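PDB 7LR8: glycosyl hydrolase from Streptomyces cattleya, which probably hydrolyses the Manβ1-4GlcNAc linkage of N-glycan core fragments, as a family GH5 glycosidase of subfamily 18. Local coordinates for residues 71-74 with 75-78; 243-246 with 247-251; 278-281 with 282-285. The protein carries 1 engineered substitution. All coordinates share one frame; numbering follows the deposited sequence.

Three turns on three helices, bonded i to i+4 except where water intervenes, illustrate how one backbone scheme takes on different chemistry with its place in a (β/α)8 barrel with a smaller parallel sheet appended. Contact 1 opens helix 71-86 at the surface and subunit interface, where polar side chains gather round a sulfate ion. Contact 2, the most buried, lies in helix 240-253 between barrel strand 221-225 and helix 381-391 of the appended region. Contact 3 begins helix 281-293, partly exposed, and relies on a tyrosine ring and bridging waters. Helices 240-253 and 281-293 pack together, so contacts 2 and 3 have centres about 17 Å apart; those of contacts 1 and 2 are about 36 Å apart.

Contact 1 (71-74 with 75-78); sequences PRAV and EQLA. With SO4 (sulfate ion), chain K.
Arg72 and Gln76, one helical turn apart, grip a single sulfate ion with three hydrogen bonds. Arg72 uses two N-H groups: NE reaches sulfate O1 at 2.8 Å, in the guanidinium plane and nearly straight at 167°, while NH2 reaches O3 at 2.6 Å. Gln76 adds the third bond, its NE2 donating to O4 at 3.0 Å. Both side chains run extended to get there, Arg72 starting with CG anti to the backbone N (chi1 -177°). The amide nitrogen of Gln76 lies over one face of the guanidinium, the two planes 44° apart; Gln76 NE2 and Arg72 NE, 3.4 Å from each other, are both donors and turn their hydrogens to the anion instead. Arg72 NH1 is engaged by the backbone O of Leu31 in the second subunit, so all three nitrogens of the guanidinium are engaged.

Beneath this cluster the first turns of helix 71-86 are closed by regular backbone bonds, such as Gln76 N to Arg72 O at 2.9 Å. Glu75 CG, beside the backbone N, lies 3.2 Å from Pro71 O, and the chain runs on extended. Toward the protein interior, Val74 packs on Leu135 and Ala138 of helix 122-139, and Leu77 on Leu139. The sulfate, probably taken from the crystallisation liquor, is likely to offset some of the positive charge where Arg72 meets its counterpart in the second subunit.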
ATOM      1  N   PRO B  71      13.507  -2.948 -12.378  1.00 16.50           N
ATOM      2  CA  PRO B  71      14.450  -2.261 -13.281  1.00 17.03           C
ATOM      3  C   PRO B  71      13.838  -1.066 -13.998  1.00 20.62           C
ATOM      4  O   PRO B  71      14.534  -0.070 -14.209  1.00 18.36           O
ATOM      5  CB  PRO B  71      14.855  -3.373 -14.257  1.00 19.77           C
ATOM      6  CG  PRO B  71      14.716  -4.651 -13.451  1.00 24.23           C
ATOM      7  CD  PRO B  71      13.469  -4.402 -12.610  1.00 19.42           C
ATOM      8  N   ARG B  72      12.556  -1.130 -14.370  1.00 18.65           N
ATOM      9  CA  ARG B  72      11.945  -0.032 -15.120  1.00 18.54           C
ATOM     10  C   ARG B  72      11.796   1.218 -14.263  1.00 19.03           C
ATOM     11  O   ARG B  72      11.938   2.342 -14.759  1.00 19.99           O
ATOM     12  CB  ARG B  72      10.581  -0.463 -15.664  1.00 22.90           C
ATOM     13  CG  ARG B  72       9.886   0.594 -16.538  1.00 24.35           C
ATOM     14  CD  ARG B  72       8.418   0.209 -16.730  1.00 29.47           C
ATOM     15  NE  ARG B  72       7.795   0.949 -17.821  1.00 39.23           N
ATOM     16  CZ  ARG B  72       6.495   0.929 -18.091  1.00 41.73           C
ATOM     17  NH1 ARG B  72       5.668   0.205 -17.345  1.00 40.68           N
ATOM     18  NH2 ARG B  72       6.024   1.634 -19.108  1.00 37.97           N
ATOM     19  N   ALA B  73      11.467   1.045 -12.981  1.00 17.96           N
ATOM     20  CA  ALA B  73      11.359   2.186 -12.084  1.00 18.03           C
ATOM     21  C   ALA B  73      12.706   2.865 -11.913  1.00 19.99           C
ATOM     22  O   ALA B  73      12.801   4.104 -11.923  1.00 20.97           O
ATOM     23  CB  ALA B  73      10.807   1.734 -10.731  1.00 20.19           C
ATOM     24  N   VAL B  74      13.759   2.061 -11.768  1.00 20.36           N
ATOM     25  CA  VAL B  74      15.114   2.584 -11.672  1.00 21.56           C
ATOM     26  C   VAL B  74      15.469   3.378 -12.925  1.00 21.96           C
ATOM     27  O   VAL B  74      16.037   4.472 -12.842  1.00 19.96           O
ATOM     28  CB  VAL B  74      16.096   1.424 -11.420  1.00 24.72           C
ATOM     29  CG1 VAL B  74      17.525   1.899 -11.509  1.00 28.26           C
ATOM     30  CG2 VAL B  74      15.798   0.755 -10.048  1.00 25.53           C
ATOM     31  N   GLU B  75      15.123   2.854 -14.101  1.00 20.54           N
ATOM     32  CA  GLU B  75      15.441   3.545 -15.346  1.00 20.98           C
ATOM     33  C   GLU B  75      14.607   4.813 -15.535  1.00 19.79           C
ATOM     34  O   GLU B  75      15.096   5.789 -16.118  1.00 21.38           O
ATOM     35  CB  GLU B  75      15.262   2.582 -16.517  1.00 21.24           C
ATOM     36  CG  GLU B  75      16.298   1.435 -16.462  1.00 28.02           C
ATOM     37  CD  GLU B  75      16.070   0.326 -17.465  1.00 42.04           C
ATOM     38  OE1 GLU B  75      15.247   0.503 -18.386  1.00 45.10           O
ATOM     39  OE2 GLU B  75      16.731  -0.729 -17.330  1.00 40.55           O
ATOM     40  N   GLN B  76      13.353   4.824 -15.070  1.00 19.29           N
ATOM     41  CA  GLN B  76      12.561   6.053 -15.114  1.00 20.27           C
ATOM     42  C   GLN B  76      13.177   7.119 -14.217  1.00 19.77           C
ATOM     43  O   GLN B  76      13.253   8.293 -14.593  1.00 21.36           O
ATOM     44  CB  GLN B  76      11.111   5.765 -14.699  1.00 18.57           C
ATOM     45  CG  GLN B  76      10.334   4.898 -15.705  1.00 16.78           C
ATOM     46  CD  GLN B  76       9.089   4.268 -15.086  1.00 19.66           C
ATOM     47  OE1 GLN B  76       8.932   4.258 -13.864  1.00 21.93           O
ATOM     48  NE2 GLN B  76       8.198   3.749 -15.931  1.00 25.44           N
ATOM     49  N   LEU B  77      13.651   6.717 -13.036  1.00 18.31           N
ATOM     50  CA  LEU B  77      14.321   7.661 -12.144  1.00 19.19           C
ATOM     51  C   LEU B  77      15.586   8.224 -12.786  1.00 22.13           C
ATOM     52  O   LEU B  77      15.879   9.421 -12.650  1.00 20.51           O
ATOM     53  CB  LEU B  77      14.645   6.974 -10.817  1.00 18.95           C
ATOM     54  CG  LEU B  77      15.365   7.814  -9.759  1.00 21.10           C
ATOM     55  CD1 LEU B  77      14.523   9.044  -9.354  1.00 20.45           C
ATOM     56  CD2 LEU B  77      15.710   6.968  -8.546  1.00 19.76           C
ATOM     57  N   ALA B  78      16.340   7.381 -13.500  1.00 20.47           N
ATOM     58  CA  ALA B  78      17.520   7.874 -14.210  1.00 18.59           C
ATOM     59  C   ALA B  78      17.125   8.836 -15.325  1.00 21.27           C
ATOM     60  O   ALA B  78      17.797   9.852 -15.539  1.00 24.32           O
ATOM     61  CB  ALA B  78      18.336   6.699 -14.768  1.00 20.60           C
TER
HETATM   62  S   SO4 K 606       8.928   3.728 -19.690  1.00100.55           S
HETATM   63  O1  SO4 K 606       9.619   2.593 -19.086  1.00 97.44           O
HETATM   64  O2  SO4 K 606       9.734   4.254 -20.788  1.00105.33           O
HETATM   65  O3  SO4 K 606       7.631   3.295 -20.201  1.00102.78           O
HETATM   66  O4  SO4 K 606       8.731   4.778 -18.695  1.00 99.73           O

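Contact 2 (243-246 with 247-251); sequences AQHA and AYLVE
His245 and Leu249 meet one turn apart on helix 240-253, one of the outer helices of the (β/α)8 barrel. Their backbones are joined by Leu249 N to His245 O at 3.0 Å, one of a run of i to i+4 bonds. In the pair before it, Tyr248 N finds Gln244 O at 2.8 Å, and after it Val250 N follows with Ala246 O at 3.1 Å. Just before these three, at Ala247 N, a water stands in for the direct bond to Ala243 O: it accepts from Ala247 N at 3.1 Å and donates to Ala243 O at 2.7 Å.

The buried polar side chains find their partners outside this turn. His245 ND1 is hydrogen-bonded to Ser225 OG on strand 221-225, Tyr248 OH to Cys376 O, and the carboxylate of Glu251 to Thr397 OG1 and, as a salt bridge, Lys254. Tyr248 also sets its ring edge-to-face with Phe383, joining the barrel helix to helix 381-391. The side chain of His245 sets out away from Leu249, yet a first torsion that places CG trans to N (chi1 -177°) brings the end of the imidazole near it, and the Leu249 methyl CD1 comes obliquely to within 3.7 Å of His245 CE1.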
ATOM      1  N   ALA B 243       7.837  34.282  10.507  1.00 21.71           N
ATOM      2  CA  ALA B 243       8.775  34.616   9.431  1.00 22.65           C
ATOM      3  C   ALA B 243      10.165  34.047   9.682  1.00 25.01           C
ATOM      4  O   ALA B 243      10.919  33.811   8.731  1.00 23.58           O
ATOM      5  CB  ALA B 243       8.870  36.131   9.261  1.00 26.59           C
ATOM      6  N   GLN B 244      10.537  33.863  10.942  1.00 20.32           N
ATOM      7  CA  GLN B 244      11.882  33.448  11.295  1.00 19.56           C
ATOM      8  C   GLN B 244      11.965  31.964  11.626  1.00 22.40           C
ATOM      9  O   GLN B 244      13.029  31.486  12.033  1.00 21.87           O
ATOM     10  CB  GLN B 244      12.379  34.286  12.480  1.00 24.82           C
ATOM     11  CG  GLN B 244      12.600  35.781  12.166  1.00 22.33           C
ATOM     12  CD  GLN B 244      13.941  36.030  11.500  1.00 23.35           C
ATOM     13  OE1 GLN B 244      14.841  35.190  11.558  1.00 29.84           O
ATOM     14  NE2 GLN B 244      14.085  37.191  10.881  1.00 33.93           N
ATOM     15  N   HIS B 245      10.869  31.221  11.468  1.00 17.91           N
ATOM     16  CA  HIS B 245      10.874  29.842  11.934  1.00 17.38           C
ATOM     17  C   HIS B 245      11.931  29.012  11.214  1.00 20.23           C
ATOM     18  O   HIS B 245      12.613  28.189  11.836  1.00 18.75           O
ATOM     19  CB  HIS B 245       9.483  29.223  11.772  1.00 17.86           C
ATOM     20  CG  HIS B 245       9.398  27.822  12.296  1.00 19.46           C
ATOM     21  ND1 HIS B 245       9.742  26.717  11.539  1.00 18.73           N
ATOM     22  CD2 HIS B 245       9.069  27.352  13.522  1.00 20.25           C
ATOM     23  CE1 HIS B 245       9.599  25.627  12.272  1.00 19.81           C
ATOM     24  NE2 HIS B 245       9.205  25.985  13.481  1.00 18.34           N
ATOM     25  N   ALA B 246      12.097  29.217   9.910  1.00 21.46           N
ATOM     26  CA  ALA B 246      13.070  28.408   9.182  1.00 19.09           C
ATOM     27  C   ALA B 246      14.502  28.762   9.578  1.00 20.81           C
ATOM     28  O   ALA B 246      15.345  27.868   9.728  1.00 21.30           O
ATOM     29  CB  ALA B 246      12.860  28.562   7.676  1.00 18.21           C
ATOM     30  N   ALA B 247      14.803  30.058   9.747  1.00 22.00           N
ATOM     31  CA  ALA B 247      16.117  30.459  10.247  1.00 21.66           C
ATOM     32  C   ALA B 247      16.358  29.913  11.649  1.00 23.13           C
ATOM     33  O   ALA B 247      17.483  29.547  12.002  1.00 21.22           O
ATOM     34  CB  ALA B 247      16.242  31.988  10.238  1.00 19.07           C
ATOM     35  N   TYR B 248      15.309  29.858  12.471  1.00 17.15           N
ATOM     36  CA  TYR B 248      15.442  29.255  13.795  1.00 20.72           C
ATOM     37  C   TYR B 248      15.884  27.798  13.710  1.00 21.43           C
ATOM     38  O   TYR B 248      16.780  27.366  14.445  1.00 22.48           O
ATOM     39  CB  TYR B 248      14.117  29.337  14.529  1.00 23.59           C
ATOM     40  CG  TYR B 248      14.068  28.549  15.818  1.00 20.06           C
ATOM     41  CD1 TYR B 248      14.982  28.789  16.835  1.00 21.62           C
ATOM     42  CD2 TYR B 248      13.074  27.612  16.040  1.00 21.06           C
ATOM     43  CE1 TYR B 248      14.925  28.088  18.032  1.00 19.70           C
ATOM     44  CE2 TYR B 248      13.002  26.916  17.234  1.00 20.44           C
ATOM     45  CZ  TYR B 248      13.926  27.157  18.222  1.00 23.90           C
ATOM     46  OH  TYR B 248      13.850  26.465  19.413  1.00 24.30           O
ATOM     47  N   LEU B 249      15.219  27.004  12.873  1.00 20.35           N
ATOM     48  CA  LEU B 249      15.595  25.595  12.789  1.00 19.79           C
ATOM     49  C   LEU B 249      17.033  25.454  12.310  1.00 20.41           C
ATOM     50  O   LEU B 249      17.770  24.575  12.778  1.00 21.52           O
ATOM     51  CB  LEU B 249      14.640  24.835  11.867  1.00 22.41           C
ATOM     52  CG  LEU B 249      13.270  24.441  12.412  1.00 25.22           C
ATOM     53  CD1 LEU B 249      12.555  23.594  11.369  1.00 26.51           C
ATOM     54  CD2 LEU B 249      13.392  23.693  13.740  1.00 26.59           C
ATOM     55  N   VAL B 250      17.451  26.323  11.386  1.00 21.06           N
ATOM     56  CA  VAL B 250      18.825  26.293  10.888  1.00 20.98           C
ATOM     57  C   VAL B 250      19.805  26.511  12.033  1.00 22.88           C
ATOM     58  O   VAL B 250      20.749  25.736  12.220  1.00 24.75           O
ATOM     59  CB  VAL B 250      19.012  27.344   9.774  1.00 19.51           C
ATOM     60  CG1 VAL B 250      20.504  27.604   9.490  1.00 22.32           C
ATOM     61  CG2 VAL B 250      18.279  26.919   8.505  1.00 22.26           C
ATOM     62  N   GLU B 251      19.593  27.570  12.819  1.00 20.05           N
ATOM     63  CA  GLU B 251      20.541  27.886  13.882  1.00 18.81           C
ATOM     64  C   GLU B 251      20.412  26.918  15.053  1.00 23.84           C
ATOM     65  O   GLU B 251      21.403  26.649  15.741  1.00 22.83           O
ATOM     66  CB  GLU B 251      20.356  29.332  14.347  1.00 20.55           C
ATOM     67  CG  GLU B 251      20.735  30.346  13.282  1.00 24.38           C
ATOM     68  CD  GLU B 251      22.153  30.154  12.795  1.00 25.91           C
ATOM     69  OE1 GLU B 251      23.059  30.045  13.652  1.00 24.90           O
ATOM     70  OE2 GLU B 251      22.362  30.118  11.558  1.00 26.46           O
TER
HETATM   71  O   HOH W   1      12.980  32.075   8.300  1.00 20.55           O

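Contact 3 (278-281 with 282-285); sequences AEYA and AEFA
Tyr280 lays its ring alongside the first turn of helix 281-293, touching both Glu283 and Phe284. The apolar part of this contact is with Phe284: its CB sits 3.7 Å from Tyr280 CE2, and its backbone N lies over one face of the tyrosine ring, offset toward the rim. The extended first torsion of Tyr280 (chi1 -171°) brings the ring up against Glu283 and Phe284, while the Phe284 ring leads away from it to pack on Ala271 and Val276.

Glu283 meets the tyrosine ring from the same side of its plane as Phe284, but at the CD1 and CE1 carbons. Its OE1 approaches Tyr280 CE1 to 3.5 Å at an oblique angle, with the carboxylate and ring planes 65° apart, and its CB rests 3.7 Å from the same Tyr280 CE1. An alanine in place of Tyr280 is likely to leave Phe284 CB and the aliphatic part of Glu283 without their covering ring, and the carboxylate freer to turn.

Backbone bonds start the helix: Phe284 N donates to Tyr280 O at 2.8 Å and Ala285 N to Ala281 O at 2.9 Å. At the two preceding amides, water takes over. One molecule links Ala278 O to Ala282 N, and a second accepts from Glu283 N at 2.9 Å while donating to Glu279 O, so two amides of the opening turn are satisfied by solvent.

The segment 278-281 ends the loop after barrel strand 264-269 and leads into helix 281-293. Tyr280 reaches back to Thr237 and Arg238 in the loop before helix 240-253, whereas Ala282 and Ala285 pack on Ala338 and Val339 of helix 334-349, so the start of helix 281-293 touches both that loop and helix 334-349.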
ATOM      1  N   ALA B 278      -3.055  32.602   1.134  1.00 25.82           N
ATOM      2  CA  ALA B 278      -2.502  32.673  -0.215  1.00 27.00           C
ATOM      3  C   ALA B 278      -2.123  34.102  -0.594  1.00 29.16           C
ATOM      4  O   ALA B 278      -1.131  34.315  -1.301  1.00 30.98           O
ATOM      5  CB  ALA B 278      -3.496  32.096  -1.222  1.00 28.52           C
ATOM      6  N   GLU B 279      -2.900  35.097  -0.138  1.00 32.27           N
ATOM      7  CA  GLU B 279      -2.580  36.489  -0.455  1.00 32.94           C
ATOM      8  C   GLU B 279      -1.337  36.996   0.268  1.00 34.39           C
ATOM      9  O   GLU B 279      -0.815  38.047  -0.108  1.00 37.04           O
ATOM     10  CB  GLU B 279      -3.766  37.405  -0.130  1.00 37.29           C
ATOM     11  CG  GLU B 279      -4.168  37.402   1.329  1.00 39.69           C
ATOM     12  CD  GLU B 279      -5.382  36.520   1.585  1.00 59.83           C
ATOM     13  OE1 GLU B 279      -5.376  35.345   1.147  1.00 53.41           O
ATOM     14  OE2 GLU B 279      -6.350  37.009   2.213  1.00 68.78           O
ATOM     15  N   TYR B 280      -0.855  36.284   1.287  1.00 27.32           N
ATOM     16  CA  TYR B 280       0.358  36.643   2.011  1.00 31.67           C
ATOM     17  C   TYR B 280       1.534  35.741   1.656  1.00 28.09           C
ATOM     18  O   TYR B 280       2.645  35.957   2.152  1.00 25.93           O
ATOM     19  CB  TYR B 280       0.094  36.587   3.524  1.00 32.72           C
ATOM     20  CG  TYR B 280       1.212  37.134   4.383  1.00 42.19           C
ATOM     21  CD1 TYR B 280       1.502  38.493   4.398  1.00 53.12           C
ATOM     22  CD2 TYR B 280       1.968  36.295   5.190  1.00 45.27           C
ATOM     23  CE1 TYR B 280       2.521  38.994   5.184  1.00 57.73           C
ATOM     24  CE2 TYR B 280       2.989  36.788   5.976  1.00 48.83           C
ATOM     25  CZ  TYR B 280       3.261  38.135   5.969  1.00 56.50           C
ATOM     26  OH  TYR B 280       4.275  38.629   6.755  1.00 66.26           O
ATOM     27  N   ALA B 281       1.322  34.743   0.797  1.00 23.43           N
ATOM     28  CA  ALA B 281       2.361  33.749   0.549  1.00 21.96           C
ATOM     29  C   ALA B 281       3.614  34.382  -0.046  1.00 21.98           C
ATOM     30  O   ALA B 281       4.734  33.983   0.294  1.00 21.57           O
ATOM     31  CB  ALA B 281       1.834  32.646  -0.369  1.00 23.22           C
ATOM     32  N   ALA B 282       3.449  35.360  -0.947  1.00 24.37           N
ATOM     33  CA  ALA B 282       4.620  35.988  -1.558  1.00 29.00           C
ATOM     34  C   ALA B 282       5.433  36.756  -0.524  1.00 23.88           C
ATOM     35  O   ALA B 282       6.664  36.614  -0.453  1.00 28.18           O
ATOM     36  CB  ALA B 282       4.195  36.917  -2.702  1.00 29.26           C
ATOM     37  N   GLU B 283       4.763  37.593   0.275  1.00 24.94           N
ATOM     38  CA  GLU B 283       5.454  38.327   1.332  1.00 26.36           C
ATOM     39  C   GLU B 283       6.113  37.379   2.321  1.00 27.15           C
ATOM     40  O   GLU B 283       7.226  37.637   2.799  1.00 29.07           O
ATOM     41  CB  GLU B 283       4.481  39.236   2.077  1.00 27.45           C
ATOM     42  CG  GLU B 283       4.206  40.549   1.414  1.00 40.14           C
ATOM     43  CD  GLU B 283       3.189  41.342   2.194  1.00 45.84           C
ATOM     44  OE1 GLU B 283       3.523  41.802   3.305  1.00 50.17           O
ATOM     45  OE2 GLU B 283       2.049  41.471   1.709  1.00 54.44           O
ATOM     46  N   PHE B 284       5.432  36.281   2.650  1.00 24.44           N
ATOM     47  CA  PHE B 284       5.976  35.341   3.619  1.00 23.16           C
ATOM     48  C   PHE B 284       7.215  34.654   3.070  1.00 22.50           C
ATOM     49  O   PHE B 284       8.189  34.439   3.803  1.00 25.16           O
ATOM     50  CB  PHE B 284       4.908  34.311   4.001  1.00 24.67           C
ATOM     51  CG  PHE B 284       5.452  33.104   4.708  1.00 23.32           C
ATOM     52  CD1 PHE B 284       5.664  33.121   6.079  1.00 23.06           C
ATOM     53  CD2 PHE B 284       5.759  31.951   4.003  1.00 24.34           C
ATOM     54  CE1 PHE B 284       6.179  31.994   6.727  1.00 20.51           C
ATOM     55  CE2 PHE B 284       6.269  30.836   4.646  1.00 21.52           C
ATOM     56  CZ  PHE B 284       6.475  30.865   6.012  1.00 22.12           C
ATOM     57  N   ALA B 285       7.186  34.286   1.787  1.00 23.80           N
ATOM     58  CA  ALA B 285       8.329  33.606   1.184  1.00 20.23           C
ATOM     59  C   ALA B 285       9.551  34.514   1.181  1.00 21.12           C
ATOM     60  O   ALA B 285      10.653  34.086   1.542  1.00 22.58           O
ATOM     61  CB  ALA B 285       7.982  33.155  -0.237  1.00 20.25           C
TER
HETATM   62  O   HOH W   2       0.827  36.052  -2.217  1.00 30.73           O
HETATM   63  O   HOH W   3       2.086  38.487  -0.369  1.00 24.65           O